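Local coordinates for hypothetical protein (Bacteroides eggerthii, PDB 4JGL) that is of unknown function but has a streptavidin-like fold with two extra alpha helices and binds calcium in the crystal, at residues Y24-I29 with G53-M58; H85-V90 with A158-L163; I115-C120 with A124-E129. One frame throughout, in Å; residues are numbered along the deposited sequence. Where two conformers were deposited one is given.

All three contacts reach one curled antiparallel sheet, but at different depths. Contact 1 lies about 3 Å from the chain's centre (centre to centre) and joins strands 22-29 and 54-61 through side chains, two of the three buried. Contact 2, also buried, sets helix 158-165 against strand 78-92 using only apolar groups across its segments. Contact 3 is at the surface, in the hairpin of strands 112-116 and 125-127, and combines backbone hydrogen bonds with a calcium site. Contact 1 touches both others: Leu56 packs on Phe160 and Tyr24 on Ala124. Contacts 2 and 3 are on opposite sides of the centre, about 17 Å apart at their nearest atoms, although strands 78-92 and 112-116 are sheet neighbours.

Contact 1. Residues Y24-I29 with G53-M58; sequences YLMPAI and GLFLKM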
loop_
_atom_site.group_PDB
_atom_site.type_symbol
_atom_site.label_atom_id
_atom_site.label_comp_id
_atom_site.label_asym_id
_atom_site.label_seq_id
_atom_site.Cartn_x
_atom_site.Cartn_y
_atom_site.Cartn_z
ATOM N N TYR A 24 5.123 -3.025 4.245
ATOM C CA TYR A 24 4.566 -2.470 5.470
ATOM C C TYR A 24 3.251 -3.098 5.798
ATOM O O TYR A 24 2.415 -3.339 4.903
ATOM C CB TYR A 24 4.341 -0.952 5.357
ATOM C CG TYR A 24 5.593 -0.216 4.997
ATOM C CD1 TYR A 24 6.510 0.144 5.970
ATOM C CD2 TYR A 24 5.883 0.071 3.684
ATOM C CE1 TYR A 24 7.699 0.779 5.633
ATOM C CE2 TYR A 24 7.077 0.663 3.337
ATOM C CZ TYR A 24 7.959 1.055 4.303
ATOM O OH TYR A 24 9.143 1.655 3.969
ATOM N N LEU A 25 3.015 -3.330 7.091
ATOM C CA LEU A 25 1.660 -3.486 7.565
ATOM C C LEU A 25 1.088 -2.106 7.869
ATOM O O LEU A 25 1.808 -1.203 8.296
ATOM C CB LEU A 25 1.631 -4.333 8.832
ATOM C CG LEU A 25 1.982 -5.802 8.614
ATOM C CD1 LEU A 25 2.088 -6.556 9.965
ATOM C CD2 LEU A 25 1.025 -6.489 7.665
HETATM N N MSE A 26 -0.212 -1.945 7.614
HETATM C CA MSE A 26 -0.876 -0.647 7.675
HETATM C C MSE A 26 -2.138 -0.733 8.536
HETATM O O MSE A 26 -3.261 -0.708 8.025
HETATM C CB MSE A 26 -1.236 -0.135 6.283
HETATM C CG MSE A 26 -0.024 0.006 5.342
HETATM SE SE MSE A 26 -0.468 0.826 3.727
HETATM C CE MSE A 26 -0.964 2.605 4.432
ATOM N N PRO A 27 -1.956 -0.824 9.854
ATOM C CA PRO A 27 -3.114 -0.724 10.744
ATOM C C PRO A 27 -3.627 0.723 10.727
ATOM O O PRO A 27 -2.870 1.661 10.459
ATOM C CB PRO A 27 -2.524 -1.082 12.107
ATOM C CG PRO A 27 -1.114 -0.641 12.019
ATOM C CD PRO A 27 -0.692 -0.916 10.581
ATOM N N ALA A 28 -4.907 0.885 11.037
ATOM C CA ALA A 28 -5.554 2.173 11.160
ATOM C C ALA A 28 -6.005 2.346 12.603
ATOM O O ALA A 28 -6.706 1.510 13.129
ATOM C CB ALA A 28 -6.747 2.306 10.205
ATOM N N ILE A 29 -5.601 3.456 13.218
ATOM C CA ILE A 29 -5.800 3.705 14.662
ATOM C C ILE A 29 -6.307 5.127 14.861
ATOM O O ILE A 29 -5.898 6.037 14.145
ATOM C CB ILE A 29 -4.462 3.511 15.396
ATOM C CG1 ILE A 29 -3.936 2.112 15.128
ATOM C CG2 ILE A 29 -4.577 3.768 16.901
ATOM C CD1 ILE A 29 -2.530 1.852 15.617
ATOM N N GLY A 53 9.145 5.072 -8.140
ATOM C CA GLY A 53 8.419 6.156 -7.521
ATOM C C GLY A 53 6.953 5.844 -7.273
ATOM O O GLY A 53 6.102 6.699 -7.431
ATOM N N LEU A 54 6.667 4.586 -6.908
ATOM C CA LEU A 54 5.314 4.150 -6.627
ATOM C C LEU A 54 5.183 3.671 -5.190
ATOM O O LEU A 54 6.122 3.143 -4.590
ATOM C CB LEU A 54 4.912 3.006 -7.543
ATOM C CG LEU A 54 5.030 3.281 -9.040
ATOM C CD1 LEU A 54 4.666 2.006 -9.791
ATOM C CD2 LEU A 54 4.122 4.435 -9.466
ATOM N N PHE A 55 3.985 3.863 -4.659
ATOM C CA PHE A 55 3.576 3.341 -3.368
ATOM C C PHE A 55 2.283 2.589 -3.585
ATOM O O PHE A 55 1.319 3.154 -4.117
ATOM C CB PHE A 55 3.390 4.453 -2.341
ATOM C CG PHE A 55 2.812 3.956 -1.047
ATOM C CD1 PHE A 55 3.593 3.209 -0.188
ATOM C CD2 PHE A 55 1.490 4.155 -0.741
ATOM C CE1 PHE A 55 3.069 2.676 1.009
ATOM C CE2 PHE A 55 0.956 3.633 0.469
ATOM C CZ PHE A 55 1.746 2.872 1.293
ATOM N N LEU A 56 2.250 1.306 -3.224
ATOM C CA LEU A 56 1.052 0.507 -3.378
ATOM C C LEU A 56 0.411 0.239 -2.035
ATOM O O LEU A 56 1.094 -0.017 -1.059
ATOM C CB LEU A 56 1.365 -0.808 -4.091
ATOM C CG LEU A 56 1.560 -0.726 -5.602
ATOM C CD1 LEU A 56 2.745 0.164 -5.945
ATOM C CD2 LEU A 56 1.709 -2.133 -6.196
ATOM N N LYS A 57 -0.914 0.308 -2.000
ATOM C CA LYS A 57 -1.681 0.017 -0.795
ATOM C C LYS A 57 -2.734 -1.018 -1.132
ATOM O O LYS A 57 -3.565 -0.793 -2.026
ATOM C CB LYS A 57 -2.333 1.288 -0.256
ATOM C CG LYS A 57 -3.194 1.029 0.972
ATOM C CD LYS A 57 -3.591 2.327 1.645
ATOM C CE LYS A 57 -4.350 2.072 2.947
ATOM N NZ LYS A 57 -5.722 1.597 2.650
HETATM N N MSE A 58 -2.713 -2.140 -0.419
HETATM C CA MSE A 58 -3.592 -3.280 -0.676
HETATM C C MSE A 58 -4.533 -3.537 0.473
HETATM O O MSE A 58 -4.120 -3.549 1.634
HETATM C CB MSE A 58 -2.727 -4.499 -0.911
HETATM C CG MSE A 58 -3.495 -5.780 -1.183
HETATM SE SE MSE A 58 -2.455 -7.151 -1.992
HETATM C CE MSE A 58 -2.071 -7.522 -0.516
#
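Met26, a selenomethionine, reaches from strand 22-29 to Phe55 and Lys57 of strand 54-61. The two strands are not direct partners: strand 44-49 pairs with both, and the nearest alpha carbons, Met26 CA and Lys57 CA, are 8.5 Å apart. Side chains therefore make the whole contact. Met26 keeps CG beside its backbone N (chi1 -58°) and runs extended through chi2, which carries SE across the gap; the bend at chi3 then turns CE toward the lysine.

Phe55 advances from the opposite direction and offers the end of its ring. Met26 SE stands 3.9 Å from Phe55 CZ, near the ring plane and 78° off the ring normal, so this is a Met-aromatic contact made at the edge and not over a face. The phenyl gets there because its CG is anti to the backbone N (chi1 173°), which brings CZ forward although the bond leaving the backbone does not aim at the other strand.

Lys57 passes Met26 at a slant, with its methylene chain extended as far as CE. Lys57 CG is 3.9 Å from Met26 SE, and Lys57 CE is 3.7 Å from Met26 CE, so the two terminal portions of the methionine rest on successive parts of one aliphatic chain. At chi4 the lysine bends, and NZ forms a salt bridge with Asp44 of the intervening strand; Lys57 also makes a cation-pi contact with Tyr136.

Phe55 also meets the ring of Phe114, and Met26 packs on Leu138. The chemistry implies a division of labour along Lys57: its methylenes give Met26 apolar company, while its charge is paired, and probably stabilised, by Asp44.

Contact 2. Residues H85-V90 with A158-L163; sequences HFVMIV and AEFKNL. With EDO (1,2-ethanediol), chain E.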
loop_
_atom_site.group_PDB
_atom_site.type_symbol
_atom_site.label_atom_id
_atom_site.label_comp_id
_atom_site.label_asym_id
_atom_site.label_seq_id
_atom_site.Cartn_x
_atom_site.Cartn_y
_atom_site.Cartn_z
ATOM N N HIS A 85 -3.954 4.660 -9.943
ATOM C CA HIS A 85 -4.877 3.663 -10.449
ATOM C C HIS A 85 -5.249 2.713 -9.337
ATOM O O HIS A 85 -4.577 2.640 -8.317
ATOM C CB HIS A 85 -4.259 2.903 -11.630
ATOM C CG HIS A 85 -4.211 3.711 -12.884
ATOM N ND1 HIS A 85 -3.292 4.719 -13.071
ATOM C CD2 HIS A 85 -4.997 3.695 -13.986
ATOM C CE1 HIS A 85 -3.515 5.287 -14.248
ATOM N NE2 HIS A 85 -4.534 4.676 -14.826
ATOM N N PHE A 86 -6.314 1.962 -9.565
ATOM C CA PHE A 86 -6.813 0.931 -8.668
ATOM C C PHE A 86 -6.928 -0.369 -9.431
ATOM O O PHE A 86 -7.563 -0.423 -10.485
ATOM C CB PHE A 86 -8.174 1.349 -8.117
ATOM C CG PHE A 86 -8.798 0.317 -7.221
ATOM C CD1 PHE A 86 -8.338 0.101 -5.948
ATOM C CD2 PHE A 86 -9.829 -0.466 -7.701
ATOM C CE1 PHE A 86 -8.913 -0.897 -5.143
ATOM C CE2 PHE A 86 -10.427 -1.414 -6.879
ATOM C CZ PHE A 86 -9.941 -1.621 -5.628
ATOM N N VAL A 87 -6.322 -1.408 -8.891
ATOM C CA VAL A 87 -6.347 -2.731 -9.464
ATOM C C VAL A 87 -7.136 -3.634 -8.553
ATOM O O VAL A 87 -6.884 -3.673 -7.350
ATOM C CB VAL A 87 -4.939 -3.302 -9.613
ATOM C CG1 VAL A 87 -4.974 -4.695 -10.238
ATOM C CG2 VAL A 87 -4.060 -2.363 -10.431
HETATM N N MSE A 88 -8.100 -4.352 -9.107
HETATM C CA MSE A 88 -8.899 -5.293 -8.348
HETATM C C MSE A 88 -8.574 -6.696 -8.848
HETATM O O MSE A 88 -8.538 -6.932 -10.052
HETATM C CB MSE A 88 -10.376 -4.934 -8.518
HETATM C CG MSE A 88 -11.349 -5.643 -7.592
HETATM SE SE MSE A 88 -13.163 -4.811 -7.625
HETATM C CE MSE A 88 -13.732 -5.458 -9.365
ATOM N N ILE A 89 -8.317 -7.609 -7.911
ATOM C CA ILE A 89 -7.934 -8.979 -8.208
ATOM C C ILE A 89 -8.900 -9.909 -7.488
ATOM O O ILE A 89 -8.886 -9.973 -6.261
ATOM C CB ILE A 89 -6.490 -9.292 -7.791
ATOM C CG1 ILE A 89 -5.537 -8.274 -8.418
ATOM C CG2 ILE A 89 -6.125 -10.720 -8.183
ATOM C CD1 ILE A 89 -4.053 -8.484 -8.125
ATOM N N VAL A 90 -9.775 -10.552 -8.247
ATOM C CA VAL A 90 -10.897 -11.288 -7.691
ATOM C C VAL A 90 -10.770 -12.766 -8.037
ATOM O O VAL A 90 -10.844 -13.114 -9.205
ATOM C CB VAL A 90 -12.252 -10.745 -8.206
ATOM C CG1 VAL A 90 -13.402 -11.525 -7.609
ATOM C CG2 VAL A 90 -12.402 -9.274 -7.874
ATOM N N ALA A 158 0.057 -11.491 -14.598
ATOM C CA ALA A 158 0.753 -10.675 -15.578
ATOM C C ALA A 158 0.125 -9.320 -15.831
ATOM O O ALA A 158 0.813 -8.327 -15.960
ATOM C CB ALA A 158 0.893 -11.438 -16.897
ATOM N N GLU A 159 -1.198 -9.255 -15.876
ATOM C CA GLU A 159 -1.873 -7.993 -16.118
ATOM C C GLU A 159 -1.499 -6.963 -15.049
ATOM O O GLU A 159 -1.344 -5.773 -15.323
ATOM C CB GLU A 159 -3.378 -8.247 -16.118
ATOM C CG GLU A 159 -4.221 -7.131 -16.622
ATOM C CD GLU A 159 -5.677 -7.547 -16.886
ATOM O OE1 GLU A 159 -6.038 -8.746 -16.786
ATOM O OE2 GLU A 159 -6.470 -6.644 -17.197
ATOM N N PHE A 160 -1.377 -7.435 -13.805
ATOM C CA PHE A 160 -0.965 -6.569 -12.697
ATOM C C PHE A 160 0.517 -6.214 -12.744
ATOM O O PHE A 160 0.871 -5.051 -12.628
ATOM C CB PHE A 160 -1.344 -7.246 -11.374
ATOM C CG PHE A 160 -0.838 -6.555 -10.125
ATOM C CD1 PHE A 160 -1.040 -5.203 -9.898
ATOM C CD2 PHE A 160 -0.200 -7.286 -9.162
ATOM C CE1 PHE A 160 -0.623 -4.612 -8.720
ATOM C CE2 PHE A 160 0.216 -6.691 -7.993
ATOM C CZ PHE A 160 0.032 -5.352 -7.791
ATOM N N LYS A 161 1.359 -7.217 -12.914
ATOM C CA LYS A 161 2.803 -7.014 -13.010
ATOM C C LYS A 161 3.124 -6.041 -14.136
ATOM O O LYS A 161 3.906 -5.112 -13.956
ATOM C CB LYS A 161 3.512 -8.346 -13.232
ATOM C CG LYS A 161 5.050 -8.242 -13.258
ATOM C CD LYS A 161 5.713 -9.600 -13.465
ATOM C CE LYS A 161 7.239 -9.539 -13.321
ATOM N NZ LYS A 161 7.820 -8.417 -14.057
ATOM N N ASN A 162 2.481 -6.236 -15.287
ATOM C CA ASN A 162 2.750 -5.388 -16.452
ATOM C C ASN A 162 2.297 -3.960 -16.236
ATOM O O ASN A 162 2.967 -3.026 -16.633
ATOM C CB ASN A 162 2.092 -5.946 -17.720
ATOM C CG ASN A 162 2.698 -7.270 -18.174
ATOM O OD1 ASN A 162 3.792 -7.645 -17.763
ATOM N ND2 ASN A 162 1.966 -7.997 -19.018
ATOM N N LEU A 163 1.142 -3.763 -15.596
ATOM C CA LEU A 163 0.716 -2.413 -15.261
ATOM C C LEU A 163 1.755 -1.678 -14.418
ATOM O O LEU A 163 2.062 -0.517 -14.660
ATOM C CB LEU A 163 -0.628 -2.437 -14.504
ATOM C CG LEU A 163 -1.119 -1.094 -13.950
ATOM C CD1 LEU A 163 -1.429 -0.093 -15.058
ATOM C CD2 LEU A 163 -2.346 -1.319 -13.084
HETATM C C1 EDO E . 7.486 -5.372 -9.570
HETATM O O1 EDO E . 8.703 -5.887 -9.015
HETATM C C2 EDO E . 6.963 -6.397 -10.557
HETATM O O2 EDO E . 7.922 -6.561 -11.608
#
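Val87 CG2 and Leu163 CD2 are only 3.3 Å apart, tighter than usual for two methyl carbons, so the closeness itself is best read with caution. The two side chains slide past each other in opposite directions, strand residue against helix residue, and meet through one methyl branch each.

The other valine branch serves Phe160. Val87 CG1, anti to its own backbone N (chi1 -179°), is 4.0 Å from Phe160 CD1 and approaches the ring obliquely. Ile89 behaves differently: its CD1 lies over one face of the same ring, 4.2 Å from Phe160 CD2. Both aliphatic chains cross the phenylalanine at roughly a right angle, so the ring is packed by residues two apart in the strand, whose side chains point to the same side.

The backbones remain well separated. The axes of strand 85-90 and helix 158-163 run nearly antiparallel, at 162°, with a closest approach of 10.1 Å, and all three cross-contact pairs join apolar side chains. Elsewhere on the helix, Lys161 NZ, salt-bridged to Asp165, also donates to O2 of an ethanediol, probably from the crystallisation liquor, which Asp165 binds as well.

Around this seam, Val87 and Leu163 both touch Ile69 of strand 64-75, Phe160 reaches Ile67 there, and Leu163 rests on Ile101 of strand 96-103. Helix 142-153 adds Leu151, against Ile89 and Phe160, so the two helices added to the streptavidin-like fold pack together on the sheet.

Contact 3. Residues I115-C120 with A124-E129; sequences IPTPDC and AYVATE. With CA (calcium ion), chain D.
Ala124 meets the other segment through its carbonyl oxygen. Ala124 O lies 3.5 Å from Pro116 CA in a CA-H...O contact, and it also accepts from water 1, which in turn accepts from Thr117 N. Water 1 is itself a calcium ligand, so the residue just before strand 125-127 is linked to the metal shell through this water. Thr117 chelates the calcium with its O and OG1, the latter at 2.5 Å from the ion; chi1 of 56° turns OG1 back between the backbone N and the carbonyl carbon, where both oxygens can reach the ion, and sends CG2 toward Val126. Cys120 O, two more waters and Ser123 O bring the ligands to seven, and Cys120 SG forms a disulfide with Cys35.

Tyr125 comes next, with its CA 3.1 Å from Ile115 O. Its ring stands obliquely to the Ile115-Pro116 peptide, and Tyr125 CE2 touches Pro116 CG. Together with Ala124 it faces Leu138 of strand 135-140, a classic beta bulge.

The motif is a beta hairpin of strands 112-116 and 125-127, with a type I turn from Thr117 to Cys120 in the connection. Val126 and Ile115 form an antiparallel hydrogen-bonded pair of it: Ile115 N donates to Val126 O at 2.9 Å, nearly straight at 175°, and Val126 N returns a bond of equal length to Ile115 O, in the carbonyl plane. Their side chains lie side by side, CG1 on CG1, while Thr117 CG2 touches Val126 CG1 at 3.8 Å.

Past Ala127, which packs on Phe112 and Phe114, Thr128 crosses Ile115 at about a right angle, its CG2 a tight 3.4 Å from Ile115 CG2.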
loop_
_atom_site.group_PDB
_atom_site.type_symbol
_atom_site.label_atom_id
_atom_site.label_comp_id
_atom_site.label_asym_id
_atom_site.label_seq_id
_atom_site.Cartn_x
_atom_site.Cartn_y
_atom_site.Cartn_z
ATOM N N ILE A 115 4.586 10.708 7.561
ATOM C CA ILE A 115 5.658 11.360 8.296
ATOM C C ILE A 115 6.296 10.362 9.267
ATOM O O ILE A 115 5.642 9.426 9.730
ATOM C CB ILE A 115 5.178 12.608 9.055
ATOM C CG1 ILE A 115 4.210 12.262 10.174
ATOM C CG2 ILE A 115 4.558 13.618 8.087
ATOM C CD1 ILE A 115 3.844 13.483 11.040
ATOM N N PRO A 116 7.591 10.524 9.576
ATOM C CA PRO A 116 8.207 9.573 10.486
ATOM C C PRO A 116 7.597 9.582 11.883
ATOM O O PRO A 116 6.919 10.535 12.284
ATOM C CB PRO A 116 9.667 10.031 10.552
ATOM C CG PRO A 116 9.871 10.760 9.265
ATOM C CD PRO A 116 8.569 11.447 8.981
ATOM N N THR A 117 7.886 8.521 12.623
ATOM C CA THR A 117 7.497 8.366 14.021
ATOM C C THR A 117 8.773 8.266 14.878
ATOM O O THR A 117 9.194 7.191 15.268
ATOM C CB THR A 117 6.589 7.148 14.196
ATOM O OG1 THR A 117 7.244 6.001 13.689
ATOM C CG2 THR A 117 5.261 7.353 13.465
ATOM N N PRO A 118 9.427 9.414 15.157
ATOM C CA PRO A 118 10.722 9.333 15.830
ATOM C C PRO A 118 10.685 8.683 17.204
ATOM O O PRO A 118 11.699 8.115 17.631
ATOM C CB PRO A 118 11.169 10.801 15.920
ATOM C CG PRO A 118 9.933 11.616 15.702
ATOM C CD PRO A 118 9.033 10.798 14.844
ATOM N N ASP A 119 9.545 8.737 17.880
ATOM C CA ASP A 119 9.443 8.251 19.249
ATOM C C ASP A 119 8.936 6.812 19.379
ATOM O O ASP A 119 8.740 6.318 20.489
ATOM C CB ASP A 119 8.547 9.193 20.062
ATOM C CG ASP A 119 9.089 10.626 20.113
ATOM O OD1 ASP A 119 10.323 10.811 20.067
ATOM O OD2 ASP A 119 8.267 11.556 20.188
ATOM N N CYS A 120 8.759 6.137 18.245
ATOM C CA CYS A 120 8.244 4.768 18.246
ATOM C C CYS A 120 9.046 3.882 17.312
ATOM O O CYS A 120 9.061 4.102 16.099
ATOM C CB CYS A 120 6.770 4.751 17.800
ATOM S SG CYS A 120 6.053 3.090 17.809
ATOM N N ALA A 124 7.240 2.919 11.262
ATOM C CA ALA A 124 8.119 3.724 10.412
ATOM C C ALA A 124 7.517 5.093 10.073
ATOM O O ALA A 124 8.225 6.109 10.096
ATOM C CB ALA A 124 8.424 2.956 9.127
ATOM N N TYR A 125 6.209 5.122 9.822
ATOM C CA TYR A 125 5.517 6.364 9.449
ATOM C C TYR A 125 4.094 6.339 9.976
ATOM O O TYR A 125 3.548 5.271 10.280
ATOM C CB TYR A 125 5.458 6.573 7.925
ATOM C CG TYR A 125 6.770 6.620 7.227
ATOM C CD1 TYR A 125 7.423 5.471 6.841
ATOM C CD2 TYR A 125 7.383 7.830 6.953
ATOM C CE1 TYR A 125 8.666 5.520 6.190
ATOM C CE2 TYR A 125 8.609 7.892 6.333
ATOM C CZ TYR A 125 9.254 6.742 5.960
ATOM O OH TYR A 125 10.484 6.792 5.338
ATOM N N VAL A 126 3.483 7.517 10.021
ATOM C CA VAL A 126 2.057 7.673 10.261
ATOM C C VAL A 126 1.525 8.724 9.283
ATOM O O VAL A 126 2.242 9.662 8.911
ATOM C CB VAL A 126 1.781 8.076 11.736
ATOM C CG1 VAL A 126 2.399 9.440 12.082
ATOM C CG2 VAL A 126 0.270 8.025 12.055
ATOM N N ALA A 127 0.279 8.569 8.869
ATOM C CA ALA A 127 -0.385 9.530 8.012
ATOM C C ALA A 127 -0.589 10.837 8.755
ATOM O O ALA A 127 -0.800 10.835 9.957
ATOM C CB ALA A 127 -1.711 8.984 7.524
ATOM N N THR A 128 -0.602 11.934 8.004
ATOM C CA THR A 128 -0.887 13.250 8.590
ATOM C C THR A 128 -2.381 13.520 8.761
ATOM O O THR A 128 -2.742 14.365 9.591
ATOM C CB THR A 128 -0.294 14.377 7.750
ATOM O OG1 THR A 128 -0.865 14.322 6.463
ATOM C CG2 THR A 128 1.215 14.265 7.655
ATOM N N GLU A 129 -3.227 12.813 8.007
ATOM C CA GLU A 129 -4.669 13.048 8.016
ATOM C C GLU A 129 -5.427 11.747 8.186
ATOM O O GLU A 129 -4.964 10.697 7.768
ATOM C CB GLU A 129 -5.113 13.727 6.724
ATOM C CG GLU A 129 -4.536 15.116 6.563
ATOM C CD GLU A 129 -5.184 15.903 5.437
ATOM O OE1 GLU A 129 -6.369 15.655 5.125
ATOM O OE2 GLU A 129 -4.500 16.779 4.873
HETATM CA CA CA D . 9.553 5.151 14.150
HETATM O O HOH W 1 10.148 6.502 12.309
HETATM O O HOH W 2 11.653 5.597 15.196
HETATM O O HOH W 3 11.062 3.458 13.388
#